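Local coordinates for iron uptake protein A2 (Synechocystis sp., PDB 2VOZ), which binds ferric iron in the periplasm and probably delivers it to an ABC transporter for import into the cell, at residues S40-N45 / I82-D87; F126-R131 / N299-I304; A130-Y135 / F248-G253; Q208-A213 / Q239-K244; V261-A266 / L324-L329. All coordinates share one frame; numbering follows the deposited sequence. Where two conformers were deposited one is given.

Four of the five contacts reach one mixed sheet. Contact 1, first along the chain, closes before the others open; it pairs strands 35-40 and 82-86. Strand 82-86 borders strand 261-268 of contact 5, which borders strand 124-136, shared by contacts 2 and 3 through Ala130 and Arg131. Contact 4, two helices, is nested inside the loops closed by contacts 2 and 3; contact 5 opens after contacts 3 and 4 have closed and interleaves with contact 2. From the centre of contact 2, contact 5 is about 10 Å away, contact 1 14 Å and contact 3 15 Å. The long strands 124-136 and 261-268 are consistent with the hinge strands of a two-lobed periplasmic binding protein.

Contact 1 of 5, residues S40-N45 / I82-D87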
# COMPACT_ATOMS: atom_id res chain seq x y z
N SER B 40 8.11 -12.27 11.74
CA SER B 40 9.19 -11.80 10.87
C SER B 40 9.41 -10.30 10.95
O SER B 40 8.45 -9.52 10.93
CB SER B 40 8.92 -12.21 9.41
OG SER B 40 10.03 -11.79 8.63
N SER B 41 10.67 -9.89 11.01
CA SER B 41 10.97 -8.46 10.92
C SER B 41 11.26 -8.04 9.49
O SER B 41 11.62 -6.87 9.23
CB SER B 41 12.16 -8.09 11.81
OG SER B 41 13.33 -8.75 11.39
N ARG B 42 11.12 -9.00 8.58
CA ARG B 42 11.31 -8.76 7.15
C ARG B 42 10.00 -8.95 6.40
O ARG B 42 9.37 -10.01 6.48
CB ARG B 42 12.35 -9.73 6.58
CG ARG B 42 12.38 -9.72 5.05
CD ARG B 42 12.27 -11.11 4.46
NE ARG B 42 11.83 -11.07 3.07
CZ ARG B 42 12.65 -11.01 2.03
NH1 ARG B 42 13.98 -10.95 2.22
NH2 ARG B 42 12.16 -11.01 0.79
N HIS B 43 9.62 -7.96 5.61
CA HIS B 43 8.53 -8.25 4.68
C HIS B 43 8.62 -7.34 3.50
O HIS B 43 8.74 -6.14 3.62
CB HIS B 43 7.18 -8.06 5.33
CG HIS B 43 6.04 -8.44 4.43
ND1 HIS B 43 5.41 -7.54 3.60
CD2 HIS B 43 5.43 -9.63 4.22
CE1 HIS B 43 4.45 -8.16 2.93
NE2 HIS B 43 4.44 -9.43 3.29
N TYR B 44 8.58 -7.96 2.34
CA TYR B 44 8.43 -7.22 1.14
C TYR B 44 7.12 -7.73 0.58
O TYR B 44 6.89 -8.96 0.54
CB TYR B 44 9.68 -7.43 0.31
CG TYR B 44 10.85 -6.81 1.07
CD1 TYR B 44 11.16 -5.46 0.94
CD2 TYR B 44 11.60 -7.56 1.98
CE1 TYR B 44 12.21 -4.87 1.67
CE2 TYR B 44 12.64 -6.99 2.69
CZ TYR B 44 12.94 -5.66 2.52
OH TYR B 44 13.99 -5.11 3.25
N ASN B 45 6.22 -6.77 0.32
CA ASN B 45 4.95 -7.01 -0.42
C ASN B 45 5.18 -8.15 -1.35
O ASN B 45 4.36 -9.07 -1.58
CB ASN B 45 4.60 -5.77 -1.26
CG ASN B 45 3.66 -4.87 -0.55
OD1 ASN B 45 3.18 -5.19 0.56
ND2 ASN B 45 3.37 -3.70 -1.15
N ILE B 82 8.15 -19.89 13.82
CA ILE B 82 9.42 -19.47 13.24
C ILE B 82 9.63 -18.00 13.57
O ILE B 82 8.70 -17.19 13.49
CB ILE B 82 9.38 -19.54 11.68
CG1 ILE B 82 9.10 -20.94 11.13
CG2 ILE B 82 10.68 -18.94 11.06
CD1 ILE B 82 10.25 -21.84 11.14
N LEU B 83 10.87 -17.65 13.92
CA LEU B 83 11.27 -16.25 13.92
C LEU B 83 12.25 -16.07 12.77
O LEU B 83 13.27 -16.77 12.67
CB LEU B 83 11.96 -15.87 15.23
CG LEU B 83 12.59 -14.49 15.34
CD1 LEU B 83 11.49 -13.39 15.26
CD2 LEU B 83 13.37 -14.39 16.67
N PHE B 84 11.89 -15.14 11.92
CA PHE B 84 12.72 -14.74 10.80
C PHE B 84 13.19 -13.33 11.08
O PHE B 84 12.37 -12.41 11.32
CB PHE B 84 11.94 -14.76 9.49
CG PHE B 84 12.82 -14.51 8.31
CD1 PHE B 84 13.31 -13.22 8.04
CD2 PHE B 84 13.25 -15.57 7.55
CE1 PHE B 84 14.22 -13.02 6.98
CE2 PHE B 84 14.16 -15.39 6.48
CZ PHE B 84 14.62 -14.12 6.20
N THR B 85 14.51 -13.09 11.00
CA THR B 85 14.99 -11.75 11.21
C THR B 85 16.26 -11.47 10.40
O THR B 85 16.73 -12.33 9.63
CB THR B 85 15.14 -11.44 12.74
OG1 THR B 85 15.25 -10.03 12.94
CG2 THR B 85 16.31 -12.14 13.33
N VAL B 86 16.75 -10.25 10.52
CA VAL B 86 17.77 -9.76 9.61
C VAL B 86 18.98 -9.49 10.49
O VAL B 86 18.88 -8.78 11.51
CB VAL B 86 17.29 -8.51 8.86
CG1 VAL B 86 18.41 -7.90 8.03
CG2 VAL B 86 16.06 -8.86 8.01
N ASP B 87 20.10 -10.09 10.06
CA ASP B 87 21.44 -9.93 10.61
C ASP B 87 21.67 -11.04 11.60
O ASP B 87 20.83 -11.27 12.49
CB ASP B 87 21.68 -8.54 11.25
CG ASP B 87 23.16 -8.19 11.37
OD1 ASP B 87 23.59 -7.23 10.68
OD2 ASP B 87 23.90 -8.90 12.12
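Ser40 and Phe84 are neighbours in a parallel strand pair, CA to CA 4.6 Å, and the pair is bonded from Ser41 N to Phe84 O, 3.1 Å. This is part of the beta-alpha-beta core of a periplasmic binding protein lobe, and the loop that leaves it carries the iron-binding residues His43 and Tyr44. Two hydroxyls meet tip to tip: Ser41 OG and Thr85 OG1 are hydrogen-bonded at 2.8 Å. The aliphatic part of Arg42 comes obliquely against the Phe84 ring, Arg42 CD 3.7 Å from Phe84 CE1, with guanidinium and ring planes 80° apart. Its head is held by a salt bridge to Asp47, and the Tyr44 ring edge covers one guanidinium face. An alanine in place of Phe84 would take away the ring against which Arg42 packs and would probably open a gap beside Phe294. Ser40 OG, swung anti to its own N (chi1 -177°), sits 3.6 Å from Phe84 CD1 and donates to a lone pair of Arg42 O, in the carbonyl plane.

Contact 2 of 5, residues F126-R131 / N299-I304; sequences FTQRAR and NEYPVI
Beside the iron-binding tyrosines Tyr169 and Tyr225, Arg129 and Glu300 form a buried salt bridge, with Arg129 NH2 2.6 Å from Glu300 OE1. The carboxylate oxygen meets the edge of the guanidinium, close to its plane; Glu300 was modelled in two conformers, so the fine geometry of this bridge is less certain. Its other oxygen, OE2, lies 3.0 Å from Thr127 OG1, whose stronger partner is Ser264 OG. The backbone here is an antiparallel, hydrogen-bonded pair on the long strand that probably serves as part of the interlobe hinge: Gln128 N to Tyr301 O and Tyr301 N to Gln128 O are both 2.9 Å. On the side of the pair bearing Gln128 and Tyr301, Gln128 CG packs on Tyr301 CB at 3.7 Å. The Gln128 chain runs out extended beyond CG, and NE2 donates almost straight (168°) to Pro302 O at 3.1 Å, with that oxygen in the amide plane. A leucine in place of Gln128 would probably leave Pro302 O without this donor, and the water on Val303 O without its weak bond from this side chain. Val303 CG1 tucks against Phe126 C at 3.5 Å.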
# COMPACT_ATOMS: atom_id res chain seq x y z
N PHE B 126 18.91 -17.45 5.00
CA PHE B 126 18.18 -17.63 3.76
C PHE B 126 18.48 -16.60 2.68
O PHE B 126 18.21 -16.88 1.51
CB PHE B 126 16.69 -17.74 4.03
CG PHE B 126 16.34 -18.99 4.74
CD1 PHE B 126 16.31 -20.22 4.04
CD2 PHE B 126 16.15 -18.98 6.11
CE1 PHE B 126 16.02 -21.41 4.70
CE2 PHE B 126 15.90 -20.17 6.79
CZ PHE B 126 15.82 -21.38 6.08
N THR B 127 19.00 -15.43 3.05
CA THR B 127 19.57 -14.50 2.06
C THR B 127 20.86 -14.00 2.64
O THR B 127 21.10 -14.13 3.84
CB THR B 127 18.63 -13.28 1.80
OG1 THR B 127 18.58 -12.50 2.99
CG2 THR B 127 17.24 -13.77 1.41
N GLN B 128 21.69 -13.38 1.81
CA GLN B 128 22.90 -12.77 2.30
C GLN B 128 23.11 -11.40 1.66
O GLN B 128 22.57 -11.10 0.58
CB GLN B 128 24.10 -13.69 2.13
CG GLN B 128 24.45 -14.00 0.75
CD GLN B 128 25.57 -15.05 0.62
OE1 GLN B 128 26.60 -15.00 1.30
NE2 GLN B 128 25.37 -16.00 -0.28
N ARG B 129 23.78 -10.52 2.40
CA ARG B 129 24.12 -9.19 1.94
C ARG B 129 25.61 -9.03 2.23
O ARG B 129 26.17 -9.78 3.04
CB ARG B 129 23.33 -8.09 2.71
CG ARG B 129 23.49 -8.10 4.26
CD ARG B 129 22.45 -8.99 5.02
NE ARG B 129 21.08 -8.59 4.70
CZ ARG B 129 20.47 -7.51 5.23
NH1 ARG B 129 21.10 -6.76 6.14
NH2 ARG B 129 19.26 -7.17 4.84
N ALA B 130 26.24 -8.10 1.55
CA ALA B 130 27.67 -7.84 1.78
C ALA B 130 27.80 -6.44 2.34
O ALA B 130 27.05 -5.56 1.92
CB ALA B 130 28.44 -7.93 0.42
N ARG B 131 28.73 -6.24 3.28
CA ARG B 131 28.97 -4.90 3.80
C ARG B 131 30.20 -4.41 3.01
O ARG B 131 31.30 -4.92 3.16
CB ARG B 131 29.18 -4.90 5.34
CG ARG B 131 29.09 -3.46 5.92
CD ARG B 131 28.51 -3.52 7.32
NE ARG B 131 28.25 -2.19 7.88
CZ ARG B 131 27.21 -1.42 7.54
NH1 ARG B 131 26.32 -1.82 6.63
NH2 ARG B 131 27.04 -0.23 8.13
N ASN B 299 16.95 -7.05 -2.96
CA ASN B 299 18.21 -6.91 -3.71
C ASN B 299 19.39 -7.57 -2.99
O ASN B 299 20.49 -7.02 -2.95
CB ASN B 299 18.49 -5.42 -3.98
CG ASN B 299 17.49 -4.82 -4.89
OD1 ASN B 299 17.27 -5.35 -5.99
ND2 ASN B 299 16.87 -3.72 -4.46
N GLU B 300 19.12 -8.75 -2.44
CA GLU B 300 20.11 -9.54 -1.69
C GLU B 300 20.51 -10.72 -2.53
O GLU B 300 19.93 -10.96 -3.59
CB GLU B 300 19.50 -10.04 -0.35
CG GLU B 300 19.55 -9.01 0.77
CD GLU B 300 18.40 -9.13 1.79
OE1 GLU B 300 18.36 -8.30 2.73
OE2 GLU B 300 17.53 -10.04 1.70
N TYR B 301 21.53 -11.47 -2.06
CA TYR B 301 21.94 -12.68 -2.77
C TYR B 301 21.25 -13.88 -2.15
O TYR B 301 21.10 -13.96 -0.92
CB TYR B 301 23.43 -12.90 -2.60
CG TYR B 301 24.33 -11.79 -3.06
CD1 TYR B 301 24.70 -10.73 -2.19
CD2 TYR B 301 24.84 -11.79 -4.37
CE1 TYR B 301 25.56 -9.72 -2.62
CE2 TYR B 301 25.71 -10.77 -4.80
CZ TYR B 301 26.06 -9.75 -3.92
OH TYR B 301 26.93 -8.75 -4.30
N PRO B 302 20.88 -14.87 -2.98
CA PRO B 302 20.46 -16.14 -2.38
C PRO B 302 21.60 -16.77 -1.62
O PRO B 302 22.79 -16.45 -1.87
CB PRO B 302 20.14 -17.03 -3.60
CG PRO B 302 19.86 -16.04 -4.73
CD PRO B 302 20.84 -14.91 -4.47
N VAL B 303 21.26 -17.66 -0.69
CA VAL B 303 22.30 -18.42 -0.02
C VAL B 303 22.62 -19.66 -0.82
O VAL B 303 23.66 -20.29 -0.59
CB VAL B 303 21.95 -18.79 1.45
CG1 VAL B 303 21.84 -17.48 2.31
CG2 VAL B 303 20.64 -19.57 1.53
N ILE B 304 21.72 -20.03 -1.72
CA ILE B 304 21.94 -21.25 -2.53
C ILE B 304 22.69 -20.93 -3.80
O ILE B 304 22.22 -20.14 -4.61
CB ILE B 304 20.60 -21.96 -2.88
CG1 ILE B 304 19.77 -22.29 -1.62
CG2 ILE B 304 20.86 -23.25 -3.71
CD1 ILE B 304 20.48 -23.05 -0.55
O HOH W 1 26.06 -19.08 -1.24

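Contact 3 of 5, residues A130-Y135 / F248-G253; sequences ARVLYY and FFPNTG
Leu133 and Phe248 satisfy each other's backbone in an antiparallel, hydrogen-bonded pair. Leu133 N donates to Phe248 O at 3.0 Å, and Phe248 N returns a shorter bond of 2.7 Å to Leu133 O. Two residues on, Pro250 has no N-H to offer; Arg131 O, the acceptor such a group would have met, is taken by Tyr148 OH, and Pro250 O accepts from Thr259 OG1. Packing replaces pairing here: Pro250 CD comes 3.8 Å from Val132 CA, and its CB 4.0 Å from Leu133 CG. With Phe248 CG anti to the backbone N (chi1 176°) and Leu133 CG anti to the carbonyl carbon (chi1 -53°), the two side chains run side by side, Leu133 CD1 4.0 Å from Phe248 CD2. The Tyr135 ring crosses Phe248 at about a right angle and offers its edge, CE1 being 3.8 Å from Phe248 CB. On the other side of the backbone, Val132 CG1 reaches Phe249 CD1 at 3.6 Å. The remaining polar side chains bond outside the pair: Arg131 to Asp205, in a salt bridge, and Asn170; Asn251 to Tyr148 N and Glu149. Strand 124-136 is flanked here by strands 245-248 and 219-223, and Arg131 touches iron-binding Tyr169 of helix 168-181.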
# COMPACT_ATOMS: atom_id res chain seq x y z
N ALA B 130 26.24 -8.10 1.55
CA ALA B 130 27.67 -7.84 1.78
C ALA B 130 27.80 -6.44 2.34
O ALA B 130 27.05 -5.56 1.92
CB ALA B 130 28.44 -7.93 0.42
N ARG B 131 28.73 -6.24 3.28
CA ARG B 131 28.97 -4.90 3.80
C ARG B 131 30.20 -4.41 3.01
O ARG B 131 31.30 -4.92 3.16
CB ARG B 131 29.18 -4.90 5.34
CG ARG B 131 29.09 -3.46 5.92
CD ARG B 131 28.51 -3.52 7.32
NE ARG B 131 28.25 -2.19 7.88
CZ ARG B 131 27.21 -1.42 7.54
NH1 ARG B 131 26.32 -1.82 6.63
NH2 ARG B 131 27.04 -0.23 8.13
N VAL B 132 29.95 -3.47 2.11
CA VAL B 132 30.95 -3.12 1.12
C VAL B 132 31.44 -1.69 1.33
O VAL B 132 31.01 -1.01 2.26
CB VAL B 132 30.38 -3.26 -0.31
CG1 VAL B 132 30.05 -4.73 -0.64
CG2 VAL B 132 29.14 -2.33 -0.55
N LEU B 133 32.33 -1.25 0.45
CA LEU B 133 32.77 0.13 0.47
C LEU B 133 32.15 0.87 -0.69
O LEU B 133 31.90 0.28 -1.77
CB LEU B 133 34.28 0.21 0.33
CG LEU B 133 35.10 -0.62 1.31
CD1 LEU B 133 36.60 -0.27 1.24
CD2 LEU B 133 34.59 -0.42 2.72
N TYR B 134 31.87 2.14 -0.45
CA TYR B 134 31.41 3.06 -1.48
C TYR B 134 32.43 4.17 -1.57
O TYR B 134 33.00 4.59 -0.56
CB TYR B 134 30.03 3.62 -1.13
CG TYR B 134 29.01 2.51 -1.20
CD1 TYR B 134 28.57 1.86 -0.06
CD2 TYR B 134 28.56 2.06 -2.43
CE1 TYR B 134 27.64 0.83 -0.12
CE2 TYR B 134 27.64 1.02 -2.52
CZ TYR B 134 27.19 0.41 -1.35
OH TYR B 134 26.27 -0.61 -1.47
N TYR B 135 32.67 4.67 -2.77
CA TYR B 135 33.70 5.71 -2.89
C TYR B 135 33.34 6.74 -3.93
O TYR B 135 32.64 6.45 -4.90
CB TYR B 135 35.08 5.10 -3.20
CG TYR B 135 35.18 4.45 -4.58
CD1 TYR B 135 34.90 3.07 -4.75
CD2 TYR B 135 35.54 5.22 -5.72
CE1 TYR B 135 34.99 2.45 -6.00
CE2 TYR B 135 35.67 4.60 -6.97
CZ TYR B 135 35.37 3.23 -7.10
OH TYR B 135 35.44 2.65 -8.36
N PHE B 248 32.57 -0.80 -4.17
CA PHE B 248 33.81 -1.56 -4.19
C PHE B 248 33.70 -2.72 -3.21
O PHE B 248 33.41 -2.47 -2.02
CB PHE B 248 34.98 -0.64 -3.77
CG PHE B 248 36.31 -1.34 -3.67
CD1 PHE B 248 37.10 -1.53 -4.83
CD2 PHE B 248 36.77 -1.81 -2.44
CE1 PHE B 248 38.35 -2.19 -4.73
CE2 PHE B 248 38.01 -2.49 -2.33
CZ PHE B 248 38.80 -2.67 -3.48
N PHE B 249 33.93 -3.95 -3.68
CA PHE B 249 33.99 -5.11 -2.80
C PHE B 249 35.36 -5.19 -2.13
O PHE B 249 36.37 -5.42 -2.82
CB PHE B 249 33.73 -6.43 -3.53
CG PHE B 249 32.30 -6.63 -3.97
CD1 PHE B 249 31.31 -7.02 -3.06
CD2 PHE B 249 31.95 -6.46 -5.31
CE1 PHE B 249 29.98 -7.21 -3.48
CE2 PHE B 249 30.63 -6.65 -5.73
CZ PHE B 249 29.64 -7.01 -4.81
N PRO B 250 35.41 -5.01 -0.81
CA PRO B 250 36.68 -5.15 -0.11
C PRO B 250 37.08 -6.59 0.22
O PRO B 250 36.26 -7.51 0.23
CB PRO B 250 36.41 -4.41 1.20
CG PRO B 250 34.97 -4.78 1.47
CD PRO B 250 34.33 -4.63 0.12
N ASN B 251 38.36 -6.72 0.53
CA ASN B 251 38.95 -7.94 1.09
C ASN B 251 38.87 -9.13 0.14
O ASN B 251 38.75 -10.27 0.59
CB ASN B 251 38.27 -8.30 2.43
CG ASN B 251 38.65 -7.34 3.53
OD1 ASN B 251 38.33 -6.19 3.44
ND2 ASN B 251 39.35 -7.82 4.56
N THR B 252 38.91 -8.87 -1.16
CA THR B 252 38.87 -9.97 -2.14
C THR B 252 40.24 -10.22 -2.77
O THR B 252 40.38 -11.11 -3.62
CB THR B 252 37.84 -9.71 -3.26
OG1 THR B 252 38.35 -8.71 -4.14
CG2 THR B 252 36.51 -9.24 -2.69
N GLY B 253 41.23 -9.43 -2.34
CA GLY B 253 42.60 -9.55 -2.85
C GLY B 253 43.27 -10.84 -2.44
O GLY B 253 42.78 -11.57 -1.56

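Contact 4 of 5, residues Q208-A213 / Q239-K244; sequences QIRAIA and QEVVEK
Val241 packs its two methyls against helix 205-213 and is the central residue of the join. CG1, anti to the backbone N (chi1 177°), meets Ile209 CG2 at 3.8 Å; CG2, anti to the carbonyl carbon, comes 4.3 Å from Ala213 CB. The Ile209 and Val241 side chains cross at about a right angle. The axes of the two short helical segments pass 9.1 Å apart at 73°. The small Ala213 side chain lets the backbones come together, with the CA atoms of Ala213 and Val241 5.6 Å apart.

Contacts of mixed character frame this core. Arg210 stretches out in an extended chain from CG to NE, and its NH1 lies 3.7 Å from Val241 CG2, again at about a right angle. The charge itself is met outside the pair: NH2 forms a salt bridge with Asp238, and NE one with Glu66 of the third subunit, so the same arginine ties the helix pair to a neighbour in the assembly. Lys244 contributes its aliphatic part, with CD 4.0 Å from Ala213 O.

Polar bonding between the segments is absent, so the join rests on van der Waals packing. Through Ile209 the pair backs onto the iron-binding Tyr226, side chains about 4 Å apart. Leu230 of helix 224-232 lies against Arg210 and Val241, while Ile209 and Ile212 rest on Tyr134 of strand 124-136, and Ile212 also on Leu161 of strand 160-161.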
# COMPACT_ATOMS: atom_id res chain seq x y z
N GLN B 208 25.03 7.47 4.31
CA GLN B 208 26.50 7.51 4.11
C GLN B 208 26.86 7.59 2.61
O GLN B 208 27.80 8.27 2.20
CB GLN B 208 27.17 6.29 4.76
CG GLN B 208 26.58 5.96 6.15
CD GLN B 208 26.55 7.18 7.07
OE1 GLN B 208 27.49 7.99 7.09
NE2 GLN B 208 25.48 7.30 7.87
N ILE B 209 26.11 6.85 1.81
CA ILE B 209 26.38 6.85 0.35
C ILE B 209 26.06 8.26 -0.18
O ILE B 209 26.85 8.85 -0.93
CB ILE B 209 25.49 5.83 -0.35
CG1 ILE B 209 25.75 4.43 0.24
CG2 ILE B 209 25.75 5.79 -1.87
CD1 ILE B 209 24.81 3.34 -0.34
N ARG B 210 24.93 8.81 0.26
CA ARG B 210 24.56 10.16 -0.19
C ARG B 210 25.56 11.22 0.27
O ARG B 210 25.80 12.20 -0.44
CB ARG B 210 23.17 10.53 0.26
CG ARG B 210 22.09 9.70 -0.43
CD ARG B 210 20.72 10.32 -0.06
NE ARG B 210 19.62 9.44 -0.43
CZ ARG B 210 19.08 9.39 -1.65
NH1 ARG B 210 19.55 10.18 -2.64
NH2 ARG B 210 18.06 8.55 -1.89
N ALA B 211 26.15 10.98 1.44
CA ALA B 211 27.11 11.95 2.02
C ALA B 211 28.36 12.04 1.14
O ALA B 211 28.97 13.11 1.04
CB ALA B 211 27.47 11.56 3.47
N ILE B 212 28.71 10.95 0.46
CA ILE B 212 29.86 10.98 -0.47
C ILE B 212 29.47 11.90 -1.61
O ILE B 212 30.26 12.76 -2.00
CB ILE B 212 30.19 9.60 -1.01
CG1 ILE B 212 30.61 8.68 0.15
CG2 ILE B 212 31.36 9.68 -2.05
CD1 ILE B 212 30.84 7.20 -0.32
N ALA B 213 28.27 11.70 -2.16
CA ALA B 213 27.81 12.53 -3.29
C ALA B 213 27.79 14.01 -2.95
O ALA B 213 28.11 14.84 -3.83
CB ALA B 213 26.43 12.07 -3.82
N GLN B 239 19.80 8.75 -9.28
CA GLN B 239 20.72 8.41 -10.37
C GLN B 239 21.99 9.27 -10.25
O GLN B 239 23.08 8.83 -10.59
CB GLN B 239 20.01 8.67 -11.69
CG GLN B 239 18.92 7.68 -11.96
CD GLN B 239 19.44 6.25 -11.89
OE1 GLN B 239 20.55 5.96 -12.34
NE2 GLN B 239 18.64 5.35 -11.30
N GLU B 240 21.84 10.51 -9.75
CA GLU B 240 23.01 11.36 -9.58
C GLU B 240 23.98 10.76 -8.58
O GLU B 240 25.19 10.83 -8.75
CB GLU B 240 22.67 12.78 -9.13
CG GLU B 240 23.92 13.63 -9.29
CD GLU B 240 23.66 15.10 -9.04
OE1 GLU B 240 24.16 15.59 -8.01
OE2 GLU B 240 22.96 15.72 -9.87
N VAL B 241 23.42 10.19 -7.50
CA VAL B 241 24.26 9.54 -6.49
C VAL B 241 25.03 8.36 -7.12
O VAL B 241 26.22 8.19 -6.86
CB VAL B 241 23.41 9.03 -5.31
CG1 VAL B 241 24.29 8.27 -4.30
CG2 VAL B 241 22.67 10.20 -4.62
N VAL B 242 24.34 7.54 -7.93
CA VAL B 242 25.02 6.38 -8.51
C VAL B 242 26.04 6.85 -9.58
O VAL B 242 27.04 6.17 -9.80
CB VAL B 242 24.07 5.28 -8.99
CG1 VAL B 242 23.20 4.80 -7.83
CG2 VAL B 242 23.22 5.77 -10.15
N GLU B 243 25.84 8.04 -10.14
CA GLU B 243 26.83 8.59 -11.08
C GLU B 243 28.06 9.05 -10.37
O GLU B 243 29.12 9.11 -10.97
CB GLU B 243 26.24 9.74 -11.89
CG GLU B 243 25.51 9.17 -13.11
CD GLU B 243 24.34 10.01 -13.57
OE1 GLU B 243 24.23 11.20 -13.14
OE2 GLU B 243 23.51 9.47 -14.35
N LYS B 244 27.91 9.42 -9.11
CA LYS B 244 28.98 10.07 -8.36
C LYS B 244 29.74 9.13 -7.43
O LYS B 244 30.86 9.43 -7.00
CB LYS B 244 28.44 11.24 -7.56
CG LYS B 244 28.12 12.43 -8.46
CD LYS B 244 27.67 13.64 -7.66
CE LYS B 244 27.47 14.84 -8.59
NZ LYS B 244 28.82 15.31 -9.04

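Contact 5 of 5, residues V261-A266 / L324-L329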
# COMPACT_ATOMS: atom_id res chain seq x y z
N VAL B 261 30.23 -10.88 4.81
CA VAL B 261 28.82 -11.13 4.48
C VAL B 261 28.01 -11.31 5.77
O VAL B 261 28.58 -11.60 6.86
CB VAL B 261 28.64 -12.31 3.52
CG1 VAL B 261 29.25 -11.98 2.14
CG2 VAL B 261 29.23 -13.59 4.15
N ASN B 262 26.71 -11.07 5.67
CA ASN B 262 25.82 -11.29 6.78
C ASN B 262 24.53 -11.83 6.18
O ASN B 262 24.37 -11.81 4.96
CB ASN B 262 25.59 -9.97 7.52
CG ASN B 262 25.21 -10.18 8.96
OD1 ASN B 262 24.58 -11.19 9.32
ND2 ASN B 262 25.56 -9.20 9.81
N VAL B 263 23.65 -12.34 7.03
CA VAL B 263 22.46 -13.03 6.54
C VAL B 263 21.18 -12.47 7.09
O VAL B 263 21.18 -11.82 8.14
CB VAL B 263 22.50 -14.57 6.85
CG1 VAL B 263 23.69 -15.24 6.18
CG2 VAL B 263 22.57 -14.83 8.39
N SER B 264 20.08 -12.72 6.37
CA SER B 264 18.77 -12.74 7.03
C SER B 264 18.39 -14.21 7.12
O SER B 264 18.74 -15.05 6.23
CB SER B 264 17.70 -11.97 6.25
OG SER B 264 17.33 -12.67 5.11
N GLY B 265 17.68 -14.56 8.18
CA GLY B 265 17.55 -15.98 8.40
C GLY B 265 16.53 -16.30 9.47
O GLY B 265 15.91 -15.41 10.03
N ALA B 266 16.38 -17.58 9.78
CA ALA B 266 15.27 -17.98 10.67
C ALA B 266 15.60 -19.28 11.37
O ALA B 266 16.45 -20.04 10.92
CB ALA B 266 14.01 -18.14 9.86
N LEU B 324 34.01 -17.25 7.12
CA LEU B 324 33.73 -17.24 8.58
C LEU B 324 32.32 -17.71 8.89
O LEU B 324 31.37 -17.28 8.24
CB LEU B 324 33.94 -15.83 9.14
CG LEU B 324 33.72 -15.61 10.61
CD1 LEU B 324 34.94 -16.24 11.33
CD2 LEU B 324 33.65 -14.13 10.93
N ASN B 325 32.14 -18.59 9.88
CA ASN B 325 30.76 -18.99 10.18
C ASN B 325 30.06 -17.75 10.74
O ASN B 325 30.60 -17.08 11.62
CB ASN B 325 30.71 -20.18 11.15
CG ASN B 325 29.29 -20.64 11.41
OD1 ASN B 325 28.57 -20.03 12.21
ND2 ASN B 325 28.87 -21.71 10.72
N VAL B 326 28.88 -17.46 10.22
CA VAL B 326 28.19 -16.21 10.61
C VAL B 326 27.74 -16.23 12.07
O VAL B 326 27.43 -15.16 12.60
CB VAL B 326 27.05 -15.84 9.66
CG1 VAL B 326 27.59 -15.54 8.23
CG2 VAL B 326 26.02 -16.97 9.65
N SER B 327 27.75 -17.37 12.74
CA SER B 327 27.44 -17.35 14.21
C SER B 327 28.49 -16.51 14.99
O SER B 327 28.20 -16.04 16.11
CB SER B 327 27.33 -18.75 14.82
OG SER B 327 28.59 -19.39 14.81
N ASN B 328 29.67 -16.32 14.38
CA ASN B 328 30.72 -15.52 15.01
C ASN B 328 30.30 -14.05 15.13
O ASN B 328 30.75 -13.33 16.02
CB ASN B 328 32.00 -15.58 14.18
CG ASN B 328 32.77 -16.85 14.44
OD1 ASN B 328 33.34 -17.03 15.53
ND2 ASN B 328 32.74 -17.77 13.47
N LEU B 329 29.41 -13.63 14.23
CA LEU B 329 28.97 -12.25 14.23
C LEU B 329 28.18 -11.90 15.48
O LEU B 329 28.29 -10.78 16.03
CB LEU B 329 28.15 -11.92 12.96
CG LEU B 329 28.73 -12.32 11.59
CD1 LEU B 329 27.99 -11.62 10.44
CD2 LEU B 329 30.20 -12.11 11.50
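Asn262 and Leu329 are brought together by their first torsions: Asn262 CG stands anti to the backbone N (chi1 -155°), while Leu329 CG lies anti to the carbonyl carbon (chi1 -49°). The two side chains slide past each other in opposite directions, and the Leu329 CD1 methyl ends up over the face of the Asn262 amide, 3.5 Å from Asn262 CG and about as near to OD1 and ND2. The same methyl lies 3.6 Å from Val261 O. Further along, Val326 completes the packing, its CG2 meeting Val263 CG2 at 4.3 Å.

The Asn262 amide is fixed by its own bonds. OD1 accepts the next residue's Val263 N at 2.7 Å, in the carbonyl plane and on a lone pair, and also takes Ala88 N at the start of helix 88-96; ND2 makes a weak bond to Asp87. Across the contact, the turn before helix 327-331 is an Asx turn. Asn325 OD1 receives Ser327 N at 2.8 Å and Ser327 OG at 2.7 Å, from opposite faces of the amide plane. Asn325 O is gripped twice as well, by the backbone N and by ND2 of Asn328, the latter at 2.9 Å.

Each side therefore settles its polar atoms largely without the other, and what joins the central strand to helix 327-331 is methyl packing, on an amide, a carbonyl and a valine methyl, with the amide's rotation fixed by its hydrogen bonds.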